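Local coordinates for protein proline dehydrogenase (Bradyrhizobium japonicum USDA 110, PDB 3HAZ) that probably oxidises proline to glutamate in two steps, pairing an FAD-dependent proline dehydrogenase with an NAD-dependent 1-pyrroline-5-carboxylate dehydrogenase, at residues A229-S241 with H273-R286. Residues are numbered along the deposited sequence; the frame is centred on the assembly and turned at random.
With FAD (flavin-adenine dinucleotide), chain C; SO4 (sulfate ion), chain K.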
# COMPACT_ATOMS: atom_id res chain seq x y z
N ALA A 229 -17.54 -54.00 -41.61
CA ALA A 229 -18.73 -53.21 -41.34
C ALA A 229 -18.39 -52.01 -40.46
O ALA A 229 -17.32 -51.97 -39.85
CB ALA A 229 -19.78 -54.08 -40.65
N LEU A 230 -19.29 -51.03 -40.42
CA LEU A 230 -19.21 -49.97 -39.42
C LEU A 230 -19.12 -50.64 -38.06
O LEU A 230 -19.78 -51.65 -37.82
CB LEU A 230 -20.48 -49.12 -39.48
CG LEU A 230 -20.48 -47.74 -40.14
CD1 LEU A 230 -19.29 -47.51 -41.07
CD2 LEU A 230 -21.79 -47.53 -40.89
N PRO A 231 -18.34 -50.06 -37.14
CA PRO A 231 -17.71 -48.74 -37.23
C PRO A 231 -16.36 -48.80 -37.93
O PRO A 231 -15.69 -47.77 -38.02
CB PRO A 231 -17.49 -48.36 -35.76
CG PRO A 231 -17.81 -49.63 -34.94
CD PRO A 231 -17.95 -50.76 -35.90
N ASP A 232 -15.98 -49.96 -38.43
CA ASP A 232 -14.63 -50.13 -38.97
C ASP A 232 -14.55 -49.77 -40.45
O ASP A 232 -14.01 -50.52 -41.25
CB ASP A 232 -14.12 -51.56 -38.73
CG ASP A 232 -12.61 -51.68 -38.89
OD1 ASP A 232 -11.92 -50.64 -38.82
OD2 ASP A 232 -12.13 -52.81 -39.09
N ARG A 233 -15.12 -48.62 -40.79
CA ARG A 233 -14.99 -48.04 -42.13
C ARG A 233 -14.63 -46.56 -41.97
O ARG A 233 -14.83 -46.00 -40.90
CB ARG A 233 -16.29 -48.20 -42.92
CG ARG A 233 -16.73 -49.65 -43.10
CD ARG A 233 -18.06 -49.77 -43.82
NE ARG A 233 -17.98 -49.44 -45.24
CZ ARG A 233 -17.39 -50.20 -46.16
NH1 ARG A 233 -17.38 -49.82 -47.44
NH2 ARG A 233 -16.81 -51.34 -45.81
N PRO A 234 -14.10 -45.94 -43.03
CA PRO A 234 -13.63 -44.56 -42.91
C PRO A 234 -14.77 -43.55 -42.85
O PRO A 234 -15.91 -43.85 -43.22
CB PRO A 234 -12.83 -44.35 -44.21
CG PRO A 234 -12.65 -45.71 -44.81
CD PRO A 234 -13.83 -46.50 -44.36
N GLY A 235 -14.45 -42.35 -42.39
CA GLY A 235 -15.42 -41.28 -42.29
C GLY A 235 -15.02 -40.02 -43.04
O GLY A 235 -13.87 -39.84 -43.45
N ILE A 236 -15.99 -39.15 -43.23
CA ILE A 236 -15.73 -37.83 -43.77
C ILE A 236 -16.42 -36.80 -42.88
O ILE A 236 -17.53 -37.04 -42.39
CB ILE A 236 -16.24 -37.71 -45.22
CG1 ILE A 236 -15.79 -36.39 -45.85
CG2 ILE A 236 -17.77 -37.87 -45.29
CD1 ILE A 236 -15.97 -36.36 -47.37
N SER A 237 -15.75 -35.67 -42.65
CA SER A 237 -16.31 -34.56 -41.89
C SER A 237 -16.74 -33.45 -42.82
O SER A 237 -16.00 -33.09 -43.75
CB SER A 237 -15.30 -34.01 -40.88
OG SER A 237 -15.20 -34.84 -39.74
N VAL A 238 -17.91 -32.88 -42.54
CA VAL A 238 -18.53 -31.88 -43.40
C VAL A 238 -18.99 -30.69 -42.57
O VAL A 238 -19.43 -30.86 -41.43
CB VAL A 238 -19.73 -32.50 -44.14
CG1 VAL A 238 -20.72 -31.44 -44.56
CG2 VAL A 238 -19.24 -33.32 -45.33
N LYS A 239 -18.87 -29.48 -43.13
CA LYS A 239 -19.32 -28.26 -42.46
C LYS A 239 -20.47 -27.59 -43.20
O LYS A 239 -20.37 -27.27 -44.38
CB LYS A 239 -18.16 -27.26 -42.33
CG LYS A 239 -17.24 -27.52 -41.14
CD LYS A 239 -16.14 -26.47 -41.10
CE LYS A 239 -15.25 -26.66 -39.87
NZ LYS A 239 -14.68 -28.03 -39.83
N LEU A 240 -21.58 -27.37 -42.49
CA LEU A 240 -22.73 -26.73 -43.11
C LEU A 240 -22.38 -25.36 -43.70
O LEU A 240 -22.92 -25.00 -44.74
CB LEU A 240 -23.89 -26.59 -42.12
CG LEU A 240 -24.34 -27.93 -41.53
CD1 LEU A 240 -25.46 -27.77 -40.52
CD2 LEU A 240 -24.74 -28.88 -42.65
N SER A 241 -21.48 -24.61 -43.06
CA SER A 241 -21.16 -23.28 -43.56
C SER A 241 -20.45 -23.35 -44.91
O SER A 241 -20.44 -22.38 -45.67
CB SER A 241 -20.34 -22.47 -42.55
OG SER A 241 -18.99 -22.94 -42.46
N HIS A 273 -21.53 -45.99 -49.91
CA HIS A 273 -20.28 -46.65 -49.57
C HIS A 273 -20.26 -47.08 -48.12
O HIS A 273 -19.23 -47.53 -47.60
CB HIS A 273 -19.07 -45.75 -49.85
CG HIS A 273 -18.80 -45.54 -51.31
ND1 HIS A 273 -18.61 -46.59 -52.19
CD2 HIS A 273 -18.68 -44.41 -52.04
CE1 HIS A 273 -18.39 -46.11 -53.40
NE2 HIS A 273 -18.43 -44.79 -53.34
N ASP A 274 -21.41 -46.95 -47.46
CA ASP A 274 -21.57 -47.30 -46.06
C ASP A 274 -20.50 -46.64 -45.19
O ASP A 274 -19.84 -47.31 -44.39
CB ASP A 274 -21.51 -48.82 -45.88
CG ASP A 274 -22.05 -49.27 -44.53
OD1 ASP A 274 -22.92 -48.57 -43.98
OD2 ASP A 274 -21.60 -50.32 -44.02
N LEU A 275 -20.35 -45.33 -45.35
CA LEU A 275 -19.33 -44.57 -44.62
C LEU A 275 -19.89 -43.91 -43.36
O LEU A 275 -21.10 -43.76 -43.21
CB LEU A 275 -18.72 -43.49 -45.52
CG LEU A 275 -18.05 -43.93 -46.83
CD1 LEU A 275 -17.58 -42.70 -47.60
CD2 LEU A 275 -16.89 -44.90 -46.58
N ASN A 276 -19.00 -43.53 -42.46
CA ASN A 276 -19.34 -42.63 -41.37
C ASN A 276 -19.39 -41.21 -41.96
O ASN A 276 -18.45 -40.77 -42.62
CB ASN A 276 -18.27 -42.73 -40.27
CG ASN A 276 -18.57 -41.83 -39.07
OD1 ASN A 276 -17.65 -41.41 -38.36
ND2 ASN A 276 -19.84 -41.53 -38.84
N PHE A 277 -20.49 -40.51 -41.73
CA PHE A 277 -20.71 -39.18 -42.28
C PHE A 277 -21.02 -38.20 -41.14
O PHE A 277 -22.09 -38.27 -40.54
CB PHE A 277 -21.86 -39.23 -43.29
CG PHE A 277 -22.10 -37.94 -44.02
CD1 PHE A 277 -21.39 -37.64 -45.18
CD2 PHE A 277 -23.06 -37.05 -43.57
CE1 PHE A 277 -21.62 -36.45 -45.86
CE2 PHE A 277 -23.29 -35.86 -44.25
CZ PHE A 277 -22.57 -35.56 -45.39
N THR A 278 -20.09 -37.30 -40.83
CA THR A 278 -20.22 -36.45 -39.65
C THR A 278 -20.34 -34.97 -40.00
O THR A 278 -19.49 -34.41 -40.69
CB THR A 278 -19.01 -36.62 -38.68
OG1 THR A 278 -18.74 -38.01 -38.50
CG2 THR A 278 -19.30 -35.98 -37.33
N VAL A 279 -21.42 -34.35 -39.53
CA VAL A 279 -21.59 -32.90 -39.63
C VAL A 279 -20.88 -32.19 -38.47
O VAL A 279 -21.25 -32.35 -37.30
CB VAL A 279 -23.09 -32.49 -39.65
CG1 VAL A 279 -23.24 -30.98 -39.84
CG2 VAL A 279 -23.83 -33.26 -40.76
N ASP A 280 -19.85 -31.42 -38.79
CA ASP A 280 -19.07 -30.73 -37.76
C ASP A 280 -19.93 -29.72 -37.02
O ASP A 280 -20.96 -29.26 -37.53
CB ASP A 280 -17.87 -30.01 -38.39
CG ASP A 280 -16.76 -30.96 -38.82
OD1 ASP A 280 -16.78 -32.15 -38.43
OD2 ASP A 280 -15.85 -30.50 -39.55
N ALA A 281 -19.51 -29.38 -35.80
CA ALA A 281 -20.17 -28.34 -35.03
C ALA A 281 -19.35 -27.06 -35.14
O ALA A 281 -18.12 -27.08 -35.04
CB ALA A 281 -20.31 -28.76 -33.58
N GLU A 282 -20.03 -25.94 -35.36
CA GLU A 282 -19.35 -24.66 -35.57
C GLU A 282 -19.71 -23.66 -34.47
O GLU A 282 -19.82 -24.04 -33.30
CB GLU A 282 -19.65 -24.14 -36.99
CG GLU A 282 -19.26 -25.19 -38.05
CD GLU A 282 -19.44 -24.71 -39.49
OE1 GLU A 282 -18.60 -23.91 -39.96
OE2 GLU A 282 -20.39 -25.17 -40.15
N GLU A 283 -19.90 -22.39 -34.82
CA GLU A 283 -20.13 -21.38 -33.78
C GLU A 283 -21.46 -21.58 -33.06
O GLU A 283 -22.40 -22.17 -33.61
CB GLU A 283 -20.07 -19.97 -34.37
CG GLU A 283 -18.76 -19.62 -35.06
CD GLU A 283 -18.69 -20.12 -36.50
OE1 GLU A 283 -19.59 -20.87 -36.94
OE2 GLU A 283 -17.73 -19.76 -37.20
N ALA A 284 -21.54 -21.07 -31.84
CA ALA A 284 -22.73 -21.22 -31.01
C ALA A 284 -23.98 -20.62 -31.65
O ALA A 284 -25.08 -21.13 -31.46
CB ALA A 284 -22.50 -20.64 -29.62
N ASP A 285 -23.81 -19.53 -32.39
CA ASP A 285 -24.97 -18.87 -32.99
C ASP A 285 -25.53 -19.66 -34.17
O ASP A 285 -26.59 -19.33 -34.70
CB ASP A 285 -24.71 -17.39 -33.33
CG ASP A 285 -23.68 -17.21 -34.44
OD1 ASP A 285 -23.20 -18.21 -35.00
OD2 ASP A 285 -23.36 -16.04 -34.74
N ARG A 286 -24.81 -20.70 -34.58
CA ARG A 286 -25.28 -21.58 -35.65
C ARG A 286 -25.81 -22.93 -35.13
O ARG A 286 -26.26 -23.76 -35.92
CB ARG A 286 -24.17 -21.81 -36.67
CG ARG A 286 -23.87 -20.59 -37.55
CD ARG A 286 -22.55 -20.75 -38.29
NE ARG A 286 -22.52 -20.01 -39.55
CZ ARG A 286 -21.41 -19.79 -40.25
NH1 ARG A 286 -20.24 -20.23 -39.80
NH2 ARG A 286 -21.46 -19.11 -41.40
PA FAD C . -7.65 -30.04 -23.97
O1A FAD C . -6.20 -29.30 -23.81
O2A FAD C . -7.93 -30.96 -22.87
O5B FAD C . -8.81 -28.90 -23.99
C5B FAD C . -8.68 -27.84 -24.89
C4B FAD C . -9.99 -27.06 -24.97
O4B FAD C . -10.79 -26.79 -23.69
C3B FAD C . -10.41 -26.18 -25.99
O3B FAD C . -10.22 -26.57 -27.34
C2B FAD C . -11.73 -25.65 -25.50
O2B FAD C . -12.90 -26.21 -26.07
C1B FAD C . -11.65 -25.72 -24.01
N9A FAD C . -11.17 -24.55 -23.30
C8A FAD C . -9.90 -23.97 -23.36
N7A FAD C . -9.89 -22.92 -22.48
C5A FAD C . -11.17 -22.85 -21.88
C6A FAD C . -11.76 -21.92 -20.85
N6A FAD C . -10.97 -20.84 -20.29
N1A FAD C . -13.00 -22.09 -20.44
C2A FAD C . -13.78 -23.14 -20.95
N3A FAD C . -13.22 -24.03 -21.94
C4A FAD C . -11.93 -23.86 -22.37
N1 FAD C . -14.50 -28.75 -32.23
C2 FAD C . -15.62 -28.08 -32.67
O2 FAD C . -15.99 -26.90 -32.07
N3 FAD C . -16.38 -28.60 -33.77
C4 FAD C . -15.99 -29.76 -34.39
O4 FAD C . -16.77 -30.30 -35.42
C4X FAD C . -14.82 -30.46 -33.93
N5 FAD C . -14.39 -31.73 -34.59
C5X FAD C . -13.23 -32.40 -34.13
C6 FAD C . -12.80 -33.64 -34.79
C7 FAD C . -11.65 -34.32 -34.32
C7M FAD C . -11.20 -35.59 -35.02
C8 FAD C . -10.88 -33.78 -33.18
C8M FAD C . -9.62 -34.48 -32.65
C9 FAD C . -11.29 -32.59 -32.55
C9A FAD C . -12.49 -31.88 -33.04
N10 FAD C . -12.92 -30.64 -32.39
C10 FAD C . -14.10 -29.95 -32.87
C1' FAD C . -12.29 -30.13 -31.13
C2' FAD C . -11.14 -29.11 -31.31
O2' FAD C . -10.67 -29.13 -32.65
C3' FAD C . -10.04 -29.41 -30.28
O3' FAD C . -9.27 -30.53 -30.71
C4' FAD C . -10.60 -29.71 -28.85
O4' FAD C . -11.56 -28.84 -28.35
C5' FAD C . -9.47 -29.98 -27.82
O5' FAD C . -9.90 -30.77 -26.72
P FAD C . -8.78 -31.75 -26.00
O1P FAD C . -9.52 -32.67 -24.82
O2P FAD C . -8.12 -32.58 -27.01
O3P FAD C . -7.60 -30.77 -25.42
S SO4 K . -12.35 -28.54 -36.30
O1 SO4 K . -12.01 -29.76 -35.58
O2 SO4 K . -11.94 -27.40 -35.48
O3 SO4 K . -11.63 -28.50 -37.58
O4 SO4 K . -13.79 -28.49 -36.54
O HOH W 1 -21.88 -51.61 -41.77
O HOH W 2 -16.46 -39.06 -39.76
O HOH W 3 -21.66 -27.21 -39.40
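Gly235 to Val238 and Asn276 to Val279 pair as parallel strands, Gly235 beside Asn276 and Val238 beside Val279. Five backbone hydrogen bonds join them, from Asn276 N to Pro234 O at the start to a short one, 2.7 Å from Asp280 N to Val238 O, at the end. On the outward face, under helix 204-223, Ile236 and Phe277 point the same way, and Ile236 CG2 meets ring atom Phe277 CD1 at 3.6 Å; Val238 CG2 touches the same ring, and further on Leu240 crosses Val279 nearly at a right angle. The inward face is polar: one water donates to both Asn276 OD1 and Thr278 OG1, while Asn276 ND2 is hydrogen-bonded to Gly308 O.

Before the strands, Arg233 bends at chi3 (72°) and brings NE and NH1 side-on to a single atom, His273 O, with NH1 at 2.9 Å; NE also bonds weakly to Asp274 O. Both carbonyls lie at the guanidinium edge, whereas the Asp274 carboxylate adds only a long, out-of-plane charge contact. NH2 holds His228 O. Without the guanidinium, as with an alanine here, His273 O would probably lose both donors and this loop its tie to the end of helix 252-272.

Beyond the strands polar bonds take over. Lys239 NZ makes a salt bridge to Asp280 OD2, 2.7 Å, from the anti side, while Asp280 OD1 pairs with Arg341. Both oxygens of Glu282 use syn lone pairs to grip Ser241, OE1 the hydroxyl at 2.7 Å and OE2 the backbone N at 3.2 Å. Between Asp280 and Glu282, the backbone of Ala281 holds the flavin: its N donates to FAD O4, and its O accepts from FAD N3 at 2.6 Å. Neighbouring parallel strands joined through helix 252-272, with the cofactor held at their C-terminal ends, are typical of the proline dehydrogenase TIM-type barrel.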